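Local atomic coordinates of putative invasin (Yersinia pseudotuberculosis IP 31758, PDB entry 5N40), a protein that probably acts as a bacterial surface adhesin, presenting a C-type lectin-like domain at the end of a row of immunoglobulin-like domains. Residues V310-Y324 with Y334-V348. The protein carries 1 engineered substitution. Sequence-based numbering, arbitrary orientation.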
ATOM      1  N   VAL A 310     -12.654  25.877  24.407  1.00 23.06           N
ATOM      2  CA  VAL A 310     -13.088  25.351  25.695  1.00 18.22           C
ATOM      3  C   VAL A 310     -14.420  24.622  25.560  1.00 19.49           C
ATOM      4  O   VAL A 310     -15.160  24.773  24.579  1.00 18.47           O
ATOM      5  CB  VAL A 310     -13.172  26.482  26.733  1.00 17.86           C
ATOM      6  CG1 VAL A 310     -11.827  27.181  26.838  1.00 18.91           C
ATOM      7  CG2 VAL A 310     -14.279  27.480  26.369  1.00 20.94           C
ATOM      8  N   TYR A 311     -14.722  23.817  26.579  1.00 17.14           N
ATOM      9  CA  TYR A 311     -15.959  23.058  26.687  1.00 16.55           C
ATOM     10  C   TYR A 311     -16.825  23.648  27.791  1.00 20.80           C
ATOM     11  O   TYR A 311     -16.323  23.995  28.865  1.00 19.42           O
ATOM     12  CB  TYR A 311     -15.661  21.579  26.984  1.00 17.38           C
ATOM     13  CG  TYR A 311     -15.189  20.811  25.763  1.00 13.86           C
ATOM     14  CD1 TYR A 311     -13.989  21.121  25.138  1.00 16.75           C
ATOM     15  CD2 TYR A 311     -15.952  19.776  25.238  1.00 16.59           C
ATOM     16  CE1 TYR A 311     -13.572  20.428  24.001  1.00 14.57           C
ATOM     17  CE2 TYR A 311     -15.537  19.075  24.111  1.00 17.56           C
ATOM     18  CZ  TYR A 311     -14.349  19.401  23.505  1.00 14.06           C
ATOM     19  OH  TYR A 311     -13.945  18.699  22.375  1.00 17.82           O
ATOM     20  N   ARG A 312     -18.122  23.767  27.527  1.00 20.25           N
ATOM     21  CA  ARG A 312     -19.025  24.384  28.491  1.00 21.60           C
ATOM     22  C   ARG A 312     -19.357  23.416  29.622  1.00 24.04           C
ATOM     23  O   ARG A 312     -19.427  22.198  29.431  1.00 18.69           O
ATOM     24  CB  ARG A 312     -20.318  24.847  27.811  1.00 22.89           C
ATOM     25  CG  ARG A 312     -20.117  26.015  26.856  1.00 19.66           C
ATOM     26  CD  ARG A 312     -21.431  26.710  26.499  1.00 24.02           C
ATOM     27  NE  ARG A 312     -21.185  28.010  25.880  1.00 22.39           N
ATOM     28  CZ  ARG A 312     -20.869  29.115  26.551  1.00 25.98           C
ATOM     29  NH1 ARG A 312     -20.763  29.092  27.876  1.00 22.35           N
ATOM     30  NH2 ARG A 312     -20.658  30.249  25.898  1.00 24.15           N
ATOM     31  N   SER A 313     -19.554  23.974  30.814  1.00 22.28           N
ATOM     32  CA  SER A 313     -20.016  23.215  31.965  1.00 21.15           C
ATOM     33  C   SER A 313     -21.304  23.828  32.491  1.00 23.19           C
ATOM     34  O   SER A 313     -21.700  24.933  32.112  1.00 20.28           O
ATOM     35  CB  SER A 313     -18.961  23.174  33.080  1.00 23.56           C
ATOM     36  OG  SER A 313     -19.155  24.232  34.011  1.00 25.45           O
ATOM     37  N   SER A 314     -21.951  23.095  33.390  1.00 24.55           N
ATOM     38  CA  SER A 314     -23.182  23.543  34.021  1.00 23.95           C
ATOM     39  C   SER A 314     -22.955  24.081  35.428  1.00 24.01           C
ATOM     40  O   SER A 314     -23.923  24.275  36.168  1.00 23.67           O
ATOM     41  CB  SER A 314     -24.191  22.399  34.061  1.00 23.45           C
ATOM     42  OG  SER A 314     -23.636  21.272  34.717  1.00 27.39           O
ATOM     43  N   THR A 315     -21.703  24.326  35.809  1.00 21.90           N
ATOM     44  CA  THR A 315     -21.373  24.856  37.127  1.00 23.85           C
ATOM     45  C   THR A 315     -21.344  26.379  37.069  1.00 24.94           C
ATOM     46  O   THR A 315     -20.546  26.961  36.325  1.00 26.11           O
ATOM     47  CB  THR A 315     -20.020  24.318  37.596  1.00 28.23           C
ATOM     48  OG1 THR A 315     -20.022  22.886  37.535  1.00 22.09           O
ATOM     49  CG2 THR A 315     -19.719  24.767  39.028  1.00 26.82           C
ATOM     50  N   SER A 316     -22.193  27.020  37.872  1.00 33.12           N
ATOM     51  CA  SER A 316     -22.219  28.477  37.945  1.00 35.06           C
ATOM     52  C   SER A 316     -20.978  29.005  38.653  1.00 31.76           C
ATOM     53  O   SER A 316     -20.612  28.523  39.729  1.00 32.99           O
ATOM     54  CB  SER A 316     -23.471  28.946  38.679  1.00 34.53           C
ATOM     55  OG  SER A 316     -24.643  28.485  38.033  1.00 43.63           O
ATOM     56  N   ALA A 317     -20.335  30.004  38.045  1.00 33.92           N
ATOM     57  CA  ALA A 317     -19.183  30.676  38.639  1.00 31.51           C
ATOM     58  C   ALA A 317     -19.615  31.940  39.373  1.00 44.10           C
ATOM     59  O   ALA A 317     -19.431  32.060  40.589  1.00 41.01           O
ATOM     60  CB  ALA A 317     -18.151  31.010  37.558  1.00 34.35           C
ATOM     61  N   VAL A 318     -20.186  32.891  38.638  1.00 50.03           N
ATOM     62  CA  VAL A 318     -20.787  34.090  39.191  1.00 43.04           C
ATOM     63  C   VAL A 318     -22.144  34.276  38.524  1.00 45.46           C
ATOM     64  O   VAL A 318     -22.518  33.529  37.622  1.00 38.45           O
ATOM     65  CB  VAL A 318     -19.897  35.334  39.000  1.00 42.43           C
ATOM     66  CG1 VAL A 318     -18.575  35.152  39.728  1.00 41.75           C
ATOM     67  CG2 VAL A 318     -19.656  35.602  37.515  1.00 45.48           C
ATOM     68  N   ILE A 319     -22.886  35.284  38.978  1.00 41.76           N
ATOM     69  CA  ILE A 319     -24.223  35.492  38.439  1.00 51.28           C
ATOM     70  C   ILE A 319     -24.110  35.732  36.939  1.00 46.86           C
ATOM     71  O   ILE A 319     -23.435  36.667  36.490  1.00 51.92           O
ATOM     72  CB  ILE A 319     -24.931  36.642  39.170  1.00 51.17           C
ATOM     73  CG1 ILE A 319     -26.398  36.733  38.738  1.00 54.12           C
ATOM     74  CG2 ILE A 319     -24.210  37.975  38.941  1.00 52.31           C
ATOM     75  CD1 ILE A 319     -27.247  35.550  39.186  1.00 59.04           C
ATOM     76  N   GLY A 320     -24.736  34.860  36.154  1.00 48.65           N
ATOM     77  CA  GLY A 320     -24.751  34.999  34.712  1.00 44.82           C
ATOM     78  C   GLY A 320     -23.547  34.447  33.976  1.00 42.81           C
ATOM     79  O   GLY A 320     -23.423  34.691  32.769  1.00 36.45           O
ATOM     80  N   GLN A 321     -22.659  33.716  34.650  1.00 37.11           N
ATOM     81  CA  GLN A 321     -21.506  33.113  33.990  1.00 32.86           C
ATOM     82  C   GLN A 321     -21.255  31.723  34.551  1.00 38.46           C
ATOM     83  O   GLN A 321     -21.202  31.540  35.770  1.00 31.08           O
ATOM     84  CB  GLN A 321     -20.246  33.973  34.160  1.00 36.63           C
ATOM     85  CG  GLN A 321     -20.383  35.394  33.639  1.00 36.33           C
ATOM     86  CD  GLN A 321     -20.756  35.452  32.169  1.00 36.77           C
ATOM     87  OE1 GLN A 321     -20.415  34.560  31.389  1.00 31.01           O
ATOM     88  NE2 GLN A 321     -21.471  36.502  31.786  1.00 34.49           N
ATOM     89  N   HIS A 322     -21.082  30.750  33.659  1.00 33.02           N
ATOM     90  CA  HIS A 322     -20.750  29.387  34.040  1.00 28.00           C
ATOM     91  C   HIS A 322     -19.323  29.060  33.626  1.00 31.04           C
ATOM     92  O   HIS A 322     -18.837  29.515  32.586  1.00 28.88           O
ATOM     93  CB  HIS A 322     -21.710  28.377  33.405  1.00 25.96           C
ATOM     94  CG  HIS A 322     -23.122  28.491  33.888  1.00 24.74           C
ATOM     95  ND1 HIS A 322     -23.951  29.531  33.528  1.00 25.62           N
ATOM     96  CD2 HIS A 322     -23.856  27.688  34.695  1.00 28.73           C
ATOM     97  CE1 HIS A 322     -25.133  29.367  34.095  1.00 24.21           C
ATOM     98  NE2 HIS A 322     -25.102  28.254  34.806  1.00 26.91           N
ATOM     99  N   PHE A 323     -18.658  28.254  34.451  1.00 22.08           N
ATOM    100  CA  PHE A 323     -17.306  27.822  34.142  1.00 25.91           C
ATOM    101  C   PHE A 323     -17.273  27.082  32.812  1.00 19.72           C
ATOM    102  O   PHE A 323     -18.197  26.342  32.475  1.00 18.86           O
ATOM    103  CB  PHE A 323     -16.771  26.895  35.231  1.00 24.75           C
ATOM    104  CG  PHE A 323     -16.516  27.575  36.546  1.00 22.15           C
ATOM    105  CD1 PHE A 323     -15.412  28.393  36.715  1.00 29.61           C
ATOM    106  CD2 PHE A 323     -17.365  27.371  37.618  1.00 29.46           C
ATOM    107  CE1 PHE A 323     -15.168  29.013  37.929  1.00 32.52           C
ATOM    108  CE2 PHE A 323     -17.127  27.989  38.833  1.00 29.21           C
ATOM    109  CZ  PHE A 323     -16.026  28.807  38.985  1.00 24.88           C
ATOM    110  N   TYR A 324     -16.187  27.279  32.074  1.00 21.85           N
ATOM    111  CA  TYR A 324     -15.833  26.440  30.945  1.00 22.73           C
ATOM    112  C   TYR A 324     -14.489  25.792  31.251  1.00 27.47           C
ATOM    113  O   TYR A 324     -13.744  26.250  32.123  1.00 22.80           O
ATOM    114  CB  TYR A 324     -15.791  27.255  29.643  1.00 19.36           C
ATOM    115  CG  TYR A 324     -15.037  28.572  29.719  1.00 22.63           C
ATOM    116  CD1 TYR A 324     -13.649  28.604  29.676  1.00 28.63           C
ATOM    117  CD2 TYR A 324     -15.716  29.785  29.801  1.00 26.02           C
ATOM    118  CE1 TYR A 324     -12.958  29.802  29.727  1.00 26.85           C
ATOM    119  CE2 TYR A 324     -15.032  30.985  29.851  1.00 27.42           C
ATOM    120  CZ  TYR A 324     -13.653  30.987  29.811  1.00 27.29           C
ATOM    121  OH  TYR A 324     -12.955  32.175  29.862  1.00 30.29           O
ATOM    122  N   TYR A 334     -14.092  31.480  33.803  1.00 31.07           N
ATOM    123  CA  TYR A 334     -15.265  32.155  33.269  1.00 30.52           C
ATOM    124  C   TYR A 334     -14.818  33.518  32.758  1.00 32.97           C
ATOM    125  O   TYR A 334     -13.667  33.925  32.944  1.00 35.21           O
ATOM    126  CB  TYR A 334     -16.371  32.292  34.322  1.00 34.40           C
ATOM    127  CG  TYR A 334     -16.017  33.226  35.453  1.00 38.44           C
ATOM    128  CD1 TYR A 334     -15.297  32.778  36.554  1.00 40.93           C
ATOM    129  CD2 TYR A 334     -16.401  34.562  35.419  1.00 44.12           C
ATOM    130  CE1 TYR A 334     -14.970  33.636  37.593  1.00 41.72           C
ATOM    131  CE2 TYR A 334     -16.079  35.426  36.451  1.00 46.89           C
ATOM    132  CZ  TYR A 334     -15.363  34.958  37.535  1.00 46.38           C
ATOM    133  OH  TYR A 334     -15.045  35.818  38.560  1.00 51.43           O
ATOM    134  N   ASN A 335     -15.730  34.228  32.096  1.00 36.10           N
ATOM    135  CA  ASN A 335     -15.397  35.513  31.480  1.00 39.45           C
ATOM    136  C   ASN A 335     -16.590  36.454  31.619  1.00 41.49           C
ATOM    137  O   ASN A 335     -17.535  36.391  30.827  1.00 35.91           O
ATOM    138  CB  ASN A 335     -15.006  35.335  30.019  1.00 44.68           C
ATOM    139  CG  ASN A 335     -14.567  36.632  29.376  1.00 50.59           C
ATOM    140  OD1 ASN A 335     -15.042  36.994  28.300  1.00 51.09           O
ATOM    141  ND2 ASN A 335     -13.667  37.352  30.042  1.00 50.91           N
ATOM    142  N   SER A 336     -16.530  37.333  32.621  1.00 42.37           N
ATOM    143  CA  SER A 336     -17.571  38.339  32.798  1.00 45.75           C
ATOM    144  C   SER A 336     -17.425  39.468  31.786  1.00 46.12           C
ATOM    145  O   SER A 336     -18.423  39.952  31.241  1.00 48.37           O
ATOM    146  CB  SER A 336     -17.525  38.898  34.221  1.00 42.18           C
ATOM    147  OG  SER A 336     -17.590  37.857  35.179  1.00 44.03           O
ATOM    148  N   ILE A 337     -16.187  39.884  31.517  1.00 44.63           N
ATOM    149  CA  ILE A 337     -15.946  41.023  30.633  1.00 50.35           C
ATOM    150  C   ILE A 337     -16.539  40.761  29.251  1.00 45.93           C
ATOM    151  O   ILE A 337     -17.236  41.609  28.683  1.00 44.89           O
ATOM    152  CB  ILE A 337     -14.438  41.326  30.553  1.00 47.71           C
ATOM    153  CG1 ILE A 337     -13.869  41.596  31.951  1.00 47.99           C
ATOM    154  CG2 ILE A 337     -14.175  42.525  29.643  1.00 51.81           C
ATOM    155  CD1 ILE A 337     -12.359  41.576  32.016  1.00 54.61           C
ATOM    156  N   GLY A 338     -16.267  39.587  28.691  1.00 44.92           N
ATOM    157  CA  GLY A 338     -16.792  39.227  27.392  1.00 45.04           C
ATOM    158  C   GLY A 338     -18.147  38.556  27.419  1.00 45.07           C
ATOM    159  O   GLY A 338     -18.585  38.040  26.383  1.00 41.23           O
ATOM    160  N   ASN A 339     -18.826  38.554  28.569  1.00 37.92           N
ATOM    161  CA  ASN A 339     -20.101  37.866  28.731  1.00 40.04           C
ATOM    162  C   ASN A 339     -20.050  36.488  28.081  1.00 36.58           C
ATOM    163  O   ASN A 339     -20.743  36.234  27.090  1.00 34.78           O
ATOM    164  CB  ASN A 339     -21.238  38.704  28.142  1.00 35.85           C
ATOM    165  CG  ASN A 339     -22.604  38.270  28.645  1.00 36.16           C
ATOM    166  OD1 ASN A 339     -22.719  37.354  29.460  1.00 37.37           O
ATOM    167  ND2 ASN A 339     -23.649  38.929  28.161  1.00 37.62           N
ATOM    168  N   GLY A 340     -19.241  35.587  28.647  1.00 37.84           N
ATOM    169  CA  GLY A 340     -18.986  34.309  27.996  1.00 34.57           C
ATOM    170  C   GLY A 340     -20.241  33.483  27.781  1.00 33.68           C
ATOM    171  O   GLY A 340     -20.366  32.784  26.772  1.00 28.69           O
ATOM    172  N   ASP A 341     -21.182  33.542  28.725  1.00 29.61           N
ATOM    173  CA  ASP A 341     -22.369  32.697  28.635  1.00 25.32           C
ATOM    174  C   ASP A 341     -23.206  33.024  27.407  1.00 28.72           C
ATOM    175  O   ASP A 341     -23.874  32.139  26.860  1.00 24.30           O
ATOM    176  CB  ASP A 341     -23.231  32.842  29.889  1.00 33.02           C
ATOM    177  CG  ASP A 341     -22.892  31.823  30.963  1.00 31.58           C
ATOM    178  OD1 ASP A 341     -21.729  31.361  31.021  1.00 32.14           O
ATOM    179  OD2 ASP A 341     -23.805  31.483  31.747  1.00 29.64           O
ATOM    180  N   VAL A 342     -23.198  34.277  26.970  1.00 31.73           N
ATOM    181  CA  VAL A 342     -24.067  34.736  25.892  1.00 27.46           C
ATOM    182  C   VAL A 342     -23.317  34.823  24.569  1.00 27.30           C
ATOM    183  O   VAL A 342     -23.792  34.332  23.546  1.00 27.47           O
ATOM    184  CB  VAL A 342     -24.699  36.096  26.267  1.00 29.60           C
ATOM    185  CG1 VAL A 342     -25.450  36.693  25.087  1.00 27.78           C
ATOM    186  CG2 VAL A 342     -25.632  35.941  27.462  1.00 25.51           C
ATOM    187  N   ASP A 343     -22.146  35.461  24.571  1.00 29.49           N
ATOM    188  CA  ASP A 343     -21.400  35.703  23.342  1.00 33.83           C
ATOM    189  C   ASP A 343     -20.397  34.605  23.015  1.00 33.68           C
ATOM    190  O   ASP A 343     -19.921  34.543  21.874  1.00 35.98           O
ATOM    191  CB  ASP A 343     -20.657  37.039  23.431  1.00 33.17           C
ATOM    192  CG  ASP A 343     -21.590  38.211  23.659  1.00 40.88           C
ATOM    193  OD1 ASP A 343     -22.779  38.104  23.295  1.00 38.19           O
ATOM    194  OD2 ASP A 343     -21.132  39.239  24.198  1.00 47.17           O
ATOM    195  N   GLY A 344     -20.063  33.747  23.979  1.00 29.21           N
ATOM    196  CA  GLY A 344     -19.093  32.686  23.740  1.00 27.34           C
ATOM    197  C   GLY A 344     -19.698  31.549  22.939  1.00 25.67           C
ATOM    198  O   GLY A 344     -20.771  31.036  23.273  1.00 26.37           O
ATOM    199  N   ASN A 345     -19.009  31.154  21.867  1.00 27.72           N
ATOM    200  CA  ASN A 345     -19.384  29.995  21.059  1.00 28.87           C
ATOM    201  C   ASN A 345     -18.350  28.911  21.346  1.00 23.15           C
ATOM    202  O   ASN A 345     -17.255  28.910  20.775  1.00 21.82           O
ATOM    203  CB  ASN A 345     -19.452  30.346  19.576  1.00 30.73           C
ATOM    204  CG  ASN A 345     -20.662  31.197  19.238  1.00 35.83           C
ATOM    205  OD1 ASN A 345     -21.752  30.997  19.783  1.00 35.30           O
ATOM    206  ND2 ASN A 345     -20.477  32.154  18.340  1.00 35.52           N
ATOM    207  N   TYR A 346     -18.707  27.999  22.239  1.00 22.28           N
ATOM    208  CA  TYR A 346     -17.782  27.031  22.800  1.00 21.74           C
ATOM    209  C   TYR A 346     -18.249  25.620  22.471  1.00 15.18           C
ATOM    210  O   TYR A 346     -19.353  25.399  21.970  1.00 17.93           O
ATOM    211  CB  TYR A 346     -17.672  27.206  24.324  1.00 22.45           C
ATOM    212  CG  TYR A 346     -17.270  28.593  24.781  1.00 24.64           C
ATOM    213  CD1 TYR A 346     -16.524  29.433  23.969  1.00 21.46           C
ATOM    214  CD2 TYR A 346     -17.634  29.055  26.041  1.00 23.25           C
ATOM    215  CE1 TYR A 346     -16.154  30.695  24.394  1.00 26.11           C
ATOM    216  CE2 TYR A 346     -17.268  30.311  26.473  1.00 26.78           C
ATOM    217  CZ  TYR A 346     -16.529  31.129  25.650  1.00 33.97           C
ATOM    218  OH  TYR A 346     -16.168  32.386  26.087  1.00 40.35           O
ATOM    219  N   ASN A 347     -17.385  24.655  22.767  1.00 17.47           N
ATOM    220  CA  ASN A 347     -17.725  23.256  22.561  1.00 16.01           C
ATOM    221  C   ASN A 347     -18.717  22.778  23.610  1.00 17.79           C
ATOM    222  O   ASN A 347     -18.736  23.260  24.746  1.00 17.92           O
ATOM    223  CB  ASN A 347     -16.470  22.387  22.630  1.00 14.26           C
ATOM    224  CG  ASN A 347     -15.626  22.463  21.371  1.00 17.74           C
ATOM    225  OD1 ASN A 347     -16.106  22.190  20.272  1.00 19.87           O
ATOM    226  ND2 ASN A 347     -14.359  22.827  21.527  1.00 18.31           N
ATOM    227  N   VAL A 348     -19.533  21.798  23.228  1.00 16.27           N
ATOM    228  CA  VAL A 348     -20.424  21.120  24.162  1.00 16.35           C
ATOM    229  C   VAL A 348     -20.229  19.615  24.030  1.00 17.89           C
ATOM    230  O   VAL A 348     -20.461  19.039  22.956  1.00 16.75           O
ATOM    231  CB  VAL A 348     -21.899  21.499  23.941  1.00 20.08           C
ATOM    232  CG1 VAL A 348     -22.800  20.729  24.894  1.00 19.90           C
ATOM    233  CG2 VAL A 348     -22.089  22.994  24.133  1.00 17.54           C
TER
HETATM  234  O   HOH W   1     -19.252  30.854  30.060  1.00 25.54           O
HETATM  235  O   HOH W   2     -18.222  33.085  30.965  1.00 30.04           O
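Arg312, Gln321 and His322 of residues 310-324 supply most of the polar grip on residues 334-348. The extended side chain of Arg312 carries its guanidinium to the short helix 340-343, where NH2 donates in its own plane to Gly340 O (2.7 Å) and, from above the carbonyl plane, to Gly344 O. Gly340 O thereby takes Arg312 NH2 and Gly344 N from opposite faces. Tyr346 CD2 lies over one face of the guanidinium, planes 29° apart. Arg312 NH1 makes a long salt bridge with Asp341 OD1 (4.0 Å), and water 1 bridges the same two atoms and His322 O.

Asp341 grips His322 twice: OD1 accepts its backbone N (2.8 Å), while OD2 uses its syn lone pair for ND1 (2.6 Å), ring and carboxylate lying nearly coplanar. The pairing probably favours a protonated imidazole. A bend at chi2 (-58°) turns the Gln321 amide to the helix start. There OE1 accepts Asp341 N in its carbonyl plane, and NE2 donates to Asn339 OD1, both amide ends being fixed.

A single beta bridge, Asn347 N to Val310 O and Arg312 N to Asn347 O, ties the start of residues 310-324 to the end of 334-348.

Among the apolar contacts, Asn347 CB stands over the centre of the Tyr311 ring (3.5 Å), and Val310 CG2 packs over one face of Tyr346; the Tyr334 ring rests against Ala317 CB (3.5 Å) and Val318 CG2.

Within the C-type lectin-like domain the contact joins the small antiparallel sheet of strands 311-313, 315-318 and 321-325 to helix 340-343, with helix 272-278 alongside through Gln272, and helix 284-293 packing on Ser313 and Phe323.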